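Local coordinates for geranylgeranyl pyrophosphate synthase (Corynebacterium glutamicum, PDB 3LMD), which probably builds long-chain isoprenyl diphosphates, as a magnesium-dependent prenyltransferase of the FPP/GGPP synthase family, at residues A[48-51]-A[52-56]; A[323-326]-A[327-330]. One frame throughout, in Å; residues are numbered along the deposited sequence.

Interaction 1 (A[48-51]-A[52-56]); sequences EELL and HTELS
Leu-51 and Leu-55, one helical turn apart, form the close-packed side of the last turns of helix 34-55. Their side chains cross at a slant, Leu-51 CG lying 3.9 Å from Leu-55 CD1, and Leu-51 CD1 reaches both CG and CD1 of the same partner. The two adopt different rotamers: CG of Leu-51 stands anti to its own nitrogen (chi1 173°), whereas CG of Leu-55 is anti to its carbonyl carbon (chi1 -61°) and is thereby laid back over the preceding turn, 3.2 Å from Leu-51 O. Leu-55 N also donates to Leu-51 O at 2.9 Å, nearly straight (171° at the hydrogen). On the same pattern, the i to i+4 bonding of an alpha-helix, the amides of His-52, Thr-53 and Glu-54 bond to the carbonyls of Glu-48, Glu-49 and Leu-50. Beside Leu-50 the packing is looser: its CD1 comes no nearer than 4.5 Å to CG of Glu-54, whose chain bends at chi2.

The solvent side carries Glu-49, His-52 and Thr-53 and makes few side-chain contacts within these turns. Thr-53 OG1, beside its backbone N, lies 3.2 Å from Glu-49 O. Ser-56, the first residue to leave helical geometry, folds back on His-52 O: OG donates at 2.6 Å and N at 2.9 Å, from opposite faces of the carbonyl plane, so two donors from the same residue grip His-52 O. The same OG sits above one face of the imidazole, toward its rim.

Glu-48 turns aside to a salt bridge with Arg-76. Leu-51 and Leu-55 are buried against other helices: Leu-50, Leu-51 and Glu-54 pack on helix 95-118, Leu-55 meets Leu-146 of helix 132-157, and Met-67 of helix 60-69 touches both His-52 and Leu-55.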
ATOM      1  N   GLU A  48      -5.162  20.917   5.955  1.00 28.73           N
ATOM      2  CA  GLU A  48      -4.754  21.144   4.591  1.00 26.94           C
ATOM      3  C   GLU A  48      -3.236  21.395   4.466  1.00 27.62           C
ATOM      4  O   GLU A  48      -2.613  20.937   3.515  1.00 25.71           O
ATOM      5  CB  GLU A  48      -5.528  22.320   3.973  1.00 32.64           C
ATOM      6  CG  GLU A  48      -7.041  22.054   3.770  1.00 44.95           C
ATOM      7  CD  GLU A  48      -7.324  21.130   2.566  1.00 49.40           C
ATOM      8  OE1 GLU A  48      -6.360  20.595   1.976  1.00 44.98           O
ATOM      9  OE2 GLU A  48      -8.506  20.965   2.194  1.00 61.43           O
ATOM     10  N   GLU A  49      -2.649  22.138   5.399  1.00 30.43           N
ATOM     11  CA  GLU A  49      -1.212  22.456   5.318  1.00 28.70           C
ATOM     12  C   GLU A  49      -0.385  21.195   5.484  1.00 27.42           C
ATOM     13  O   GLU A  49       0.565  20.968   4.732  1.00 26.39           O
ATOM     14  CB  GLU A  49      -0.789  23.499   6.381  1.00 28.96           C
ATOM     15  CG  GLU A  49      -1.051  24.908   5.835  1.00 43.81           C
ATOM     16  CD  GLU A  49      -1.082  26.005   6.889  1.00 57.17           C
ATOM     17  OE1 GLU A  49      -0.724  25.745   8.062  1.00 53.25           O
ATOM     18  OE2 GLU A  49      -1.481  27.134   6.513  1.00 53.11           O
ATOM     19  N   LEU A  50      -0.735  20.390   6.473  1.00 23.68           N
ATOM     20  CA  LEU A  50       0.068  19.202   6.782  1.00 24.80           C
ATOM     21  C   LEU A  50      -0.129  18.149   5.677  1.00 25.71           C
ATOM     22  O   LEU A  50       0.819  17.482   5.249  1.00 25.12           O
ATOM     23  CB  LEU A  50      -0.248  18.668   8.189  1.00 26.99           C
ATOM     24  CG  LEU A  50       0.455  17.359   8.570  1.00 28.53           C
ATOM     25  CD1 LEU A  50       2.007  17.484   8.431  1.00 25.25           C
ATOM     26  CD2 LEU A  50       0.076  16.866   9.960  1.00 30.36           C
ATOM     27  N   LEU A  51      -1.362  18.016   5.202  1.00 25.22           N
ATOM     28  CA  LEU A  51      -1.621  17.145   4.082  1.00 23.91           C
ATOM     29  C   LEU A  51      -0.785  17.560   2.873  1.00 23.78           C
ATOM     30  O   LEU A  51      -0.120  16.726   2.242  1.00 23.09           O
ATOM     31  CB  LEU A  51      -3.125  17.153   3.761  1.00 25.53           C
ATOM     32  CG  LEU A  51      -3.514  16.397   2.502  1.00 27.40           C
ATOM     33  CD1 LEU A  51      -3.311  14.893   2.758  1.00 23.98           C
ATOM     34  CD2 LEU A  51      -5.011  16.701   2.170  1.00 27.49           C
ATOM     35  N   HIS A  52      -0.809  18.841   2.516  1.00 24.98           N
ATOM     36  CA  HIS A  52      -0.034  19.277   1.337  1.00 25.51           C
ATOM     37  C   HIS A  52       1.448  19.018   1.575  1.00 22.98           C
ATOM     38  O   HIS A  52       2.174  18.585   0.675  1.00 26.49           O
ATOM     39  CB  HIS A  52      -0.229  20.800   1.075  1.00 27.06           C
ATOM     40  CG  HIS A  52       0.767  21.355   0.105  1.00 30.34           C
ATOM     41  ND1 HIS A  52       0.716  21.077  -1.245  1.00 31.11           N
ATOM     42  CD2 HIS A  52       1.860  22.138   0.290  1.00 31.68           C
ATOM     43  CE1 HIS A  52       1.730  21.675  -1.853  1.00 35.65           C
ATOM     44  NE2 HIS A  52       2.445  22.315  -0.939  1.00 29.84           N
ATOM     45  N   THR A  53       1.923  19.263   2.788  1.00 22.34           N
ATOM     46  CA  THR A  53       3.329  18.933   3.056  1.00 24.68           C
ATOM     47  C   THR A  53       3.622  17.450   2.753  1.00 23.74           C
ATOM     48  O   THR A  53       4.601  17.118   2.092  1.00 25.97           O
ATOM     49  CB  THR A  53       3.697  19.282   4.508  1.00 27.71           C
ATOM     50  OG1 THR A  53       3.742  20.720   4.632  1.00 30.13           O
ATOM     51  CG2 THR A  53       5.032  18.714   4.886  1.00 31.50           C
ATOM     52  N   GLU A  54       2.784  16.551   3.256  1.00 26.48           N
ATOM     53  CA  GLU A  54       3.019  15.120   3.017  1.00 26.42           C
ATOM     54  C   GLU A  54       2.945  14.781   1.534  1.00 23.63           C
ATOM     55  O   GLU A  54       3.793  14.061   1.014  1.00 26.69           O
ATOM     56  CB  GLU A  54       1.975  14.278   3.786  1.00 24.69           C
ATOM     57  CG  GLU A  54       2.182  14.284   5.274  1.00 29.93           C
ATOM     58  CD  GLU A  54       3.379  13.400   5.689  1.00 28.13           C
ATOM     59  OE1 GLU A  54       4.015  12.790   4.818  1.00 38.31           O
ATOM     60  OE2 GLU A  54       3.692  13.319   6.885  1.00 37.15           O
ATOM     61  N   LEU A  55       1.906  15.265   0.853  1.00 22.57           N
ATOM     62  CA  LEU A  55       1.741  14.926  -0.553  1.00 25.84           C
ATOM     63  C   LEU A  55       2.923  15.441  -1.385  1.00 28.91           C
ATOM     64  O   LEU A  55       3.285  14.858  -2.423  1.00 29.98           O
ATOM     65  CB  LEU A  55       0.418  15.505  -1.092  1.00 25.00           C
ATOM     66  CG  LEU A  55      -0.862  15.003  -0.405  1.00 28.78           C
ATOM     67  CD1 LEU A  55      -2.082  15.699  -1.010  1.00 28.74           C
ATOM     68  CD2 LEU A  55      -0.963  13.492  -0.603  1.00 31.62           C
ATOM     69  N   SER A  56       3.542  16.533  -0.934  1.00 24.42           N
ATOM     70  CA  SER A  56       4.661  17.105  -1.706  1.00 24.04           C
ATOM     71  C   SER A  56       6.018  16.767  -1.094  1.00 24.38           C
ATOM     72  O   SER A  56       7.009  17.490  -1.327  1.00 26.55           O
ATOM     73  CB  SER A  56       4.501  18.642  -1.845  1.00 25.06           C
ATOM     74  OG  SER A  56       4.412  19.256  -0.558  1.00 26.87           O
TER

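Interaction 2 (A[323-326]-A[327-330]); sequences IANA and ELDR
With CG anti to the carbonyl carbon (chi1 -60° and -67°), Glu-327 and Leu-328 turn their side chains back over the carbonyls of Ile-323 and Ala-324 in the preceding turn. CG of Glu-327 thus comes 3.3 Å from Ile-323 O, while CG of Leu-328 stands 3.5 Å from Ala-324 O. The Glu-327 chain then bends at chi2 and the Arg-330 chain at chi3, and their charged ends meet. Arg-330 NH1 donates to the syn lone pair of Glu-327 OE1 at 2.9 Å, with the acceptor almost in the guanidinium plane: a single-nitrogen salt bridge at the guanidinium edge.

These side chains project from the C-terminal end of helix 309-328, part of the all-helical fold of the prenyl synthases. Its i to i+4 bonds differ in quality. Leu-328 N points well at Ala-324 O (162° at the hydrogen), but the amides of Glu-327 and Asp-329 approach the carbonyls of Ile-323 and Asn-325 less directly. Arg-330 N then bonds to Glu-327 O, three residues back, at 2.9 Å. CB of Asp-329 rests 3.3 Å from Ala-326 O, and CG of Arg-330 lies beside the same oxygen.

Arg-330 has further carboxylate partners on helix 219-246, Glu-220 at NH2 and Asp-223 at NH1. Ala-324 and Leu-328 pack on Phe-228 of that helix, and Asn-325 OD1 accepts from Arg-341 NH1.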
ATOM      1  N   ILE A 323     -30.200   4.106  13.593  1.00 25.45           N
ATOM      2  CA  ILE A 323     -28.929   3.715  14.222  1.00 26.20           C
ATOM      3  C   ILE A 323     -28.059   4.929  14.553  1.00 29.03           C
ATOM      4  O   ILE A 323     -27.499   5.019  15.652  1.00 29.91           O
ATOM      5  CB  ILE A 323     -28.133   2.731  13.300  1.00 26.46           C
ATOM      6  CG1 ILE A 323     -28.846   1.366  13.231  1.00 31.00           C
ATOM      7  CG2 ILE A 323     -26.678   2.536  13.796  1.00 24.14           C
ATOM      8  CD1 ILE A 323     -28.372   0.482  12.047  1.00 29.20           C
ATOM      9  N   ALA A 324     -27.957   5.853  13.603  1.00 24.99           N
ATOM     10  CA  ALA A 324     -27.161   7.070  13.789  1.00 27.90           C
ATOM     11  C   ALA A 324     -27.678   7.867  15.002  1.00 26.11           C
ATOM     12  O   ALA A 324     -26.891   8.317  15.829  1.00 25.65           O
ATOM     13  CB  ALA A 324     -27.199   7.927  12.525  1.00 27.30           C
ATOM     14  N   ASN A 325     -28.998   8.023  15.097  1.00 26.55           N
ATOM     15  CA  ASN A 325     -29.620   8.737  16.218  1.00 28.95           C
ATOM     16  C   ASN A 325     -29.392   8.025  17.539  1.00 27.73           C
ATOM     17  O   ASN A 325     -29.171   8.681  18.568  1.00 28.63           O
ATOM     18  CB  ASN A 325     -31.118   8.940  15.974  1.00 30.82           C
ATOM     19  CG  ASN A 325     -31.392  10.158  15.107  1.00 32.83           C
ATOM     20  OD1 ASN A 325     -30.660  11.139  15.169  1.00 33.56           O
ATOM     21  ND2 ASN A 325     -32.447  10.101  14.319  1.00 32.76           N
ATOM     22  N   ALA A 326     -29.401   6.693  17.510  1.00 29.31           N
ATOM     23  CA  ALA A 326     -29.091   5.920  18.704  1.00 33.41           C
ATOM     24  C   ALA A 326     -27.636   6.095  19.122  1.00 36.86           C
ATOM     25  O   ALA A 326     -27.329   6.059  20.311  1.00 29.14           O
ATOM     26  CB  ALA A 326     -29.442   4.420  18.544  1.00 32.27           C
ATOM     27  N   GLU A 327     -26.731   6.303  18.165  1.00 27.19           N
ATOM     28  CA  GLU A 327     -25.336   6.581  18.553  1.00 27.62           C
ATOM     29  C   GLU A 327     -25.193   7.974  19.151  1.00 26.36           C
ATOM     30  O   GLU A 327     -24.522   8.148  20.183  1.00 30.10           O
ATOM     31  CB  GLU A 327     -24.381   6.334  17.382  1.00 28.50           C
ATOM     32  CG  GLU A 327     -24.469   4.861  16.913  1.00 26.27           C
ATOM     33  CD  GLU A 327     -23.985   3.870  17.981  1.00 33.41           C
ATOM     34  OE1 GLU A 327     -23.220   4.257  18.902  1.00 30.74           O
ATOM     35  OE2 GLU A 327     -24.310   2.676  17.851  1.00 34.86           O
ATOM     36  N   LEU A 328     -25.860   8.956  18.547  1.00 24.04           N
ATOM     37  CA  LEU A 328     -25.814  10.311  19.079  1.00 27.87           C
ATOM     38  C   LEU A 328     -26.441  10.403  20.486  1.00 35.37           C
ATOM     39  O   LEU A 328     -26.062  11.269  21.285  1.00 32.63           O
ATOM     40  CB  LEU A 328     -26.528  11.278  18.145  1.00 25.76           C
ATOM     41  CG  LEU A 328     -25.836  11.480  16.773  1.00 26.55           C
ATOM     42  CD1 LEU A 328     -26.629  12.503  15.962  1.00 32.04           C
ATOM     43  CD2 LEU A 328     -24.378  11.902  16.897  1.00 26.51           C
ATOM     44  N   ASP A 329     -27.393   9.521  20.774  1.00 31.84           N
ATOM     45  CA  ASP A 329     -27.970   9.436  22.112  1.00 35.41           C
ATOM     46  C   ASP A 329     -26.880   9.216  23.140  1.00 38.45           C
ATOM     47  O   ASP A 329     -27.034   9.581  24.288  1.00 35.39           O
ATOM     48  CB  ASP A 329     -28.941   8.259  22.224  1.00 41.74           C
ATOM     49  CG  ASP A 329     -30.377   8.637  21.918  1.00 51.14           C
ATOM     50  OD1 ASP A 329     -30.709   9.846  21.900  1.00 55.17           O
ATOM     51  OD2 ASP A 329     -31.186   7.709  21.698  1.00 54.84           O
ATOM     52  N   ARG A 330     -25.787   8.580  22.737  1.00 31.93           N
ATOM     53  CA  ARG A 330     -24.716   8.262  23.673  1.00 32.43           C
ATOM     54  C   ARG A 330     -23.805   9.453  23.995  1.00 33.19           C
ATOM     55  O   ARG A 330     -22.940   9.375  24.882  1.00 34.33           O
ATOM     56  CB  ARG A 330     -23.875   7.091  23.159  1.00 36.65           C
ATOM     57  CG  ARG A 330     -24.677   5.806  22.870  1.00 31.23           C
ATOM     58  CD  ARG A 330     -23.813   4.827  22.084  1.00 37.65           C
ATOM     59  NE  ARG A 330     -22.784   4.214  22.926  1.00 38.81           N
ATOM     60  CZ  ARG A 330     -21.815   3.450  22.449  1.00 40.60           C
ATOM     61  NH1 ARG A 330     -21.748   3.231  21.140  1.00 36.38           N
ATOM     62  NH2 ARG A 330     -20.913   2.904  23.264  1.00 34.42           N
TER

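In the fold
Both contacts lie near the C-terminal ends of helices of the same largely helical chain, and in series: interaction 1 on helix 34-55, near the start, and interaction 2 on helix 309-328, the last helix but one. Their centres are 34 Å apart and their nearest atoms about 23 Å apart, so neither touches the other. They join different parts of the bundle: interaction 1 meets helices 60-69, 95-118 and 132-157, whereas interaction 2 meets helices 219-246 and 335-349. Each lies toward the periphery, their centres about 21 and 19 Å from the centre of the chain, touches no other subunit, and is away from the metal-binding residues Asp-115, Asp-119, Glu-302 and Ser-305.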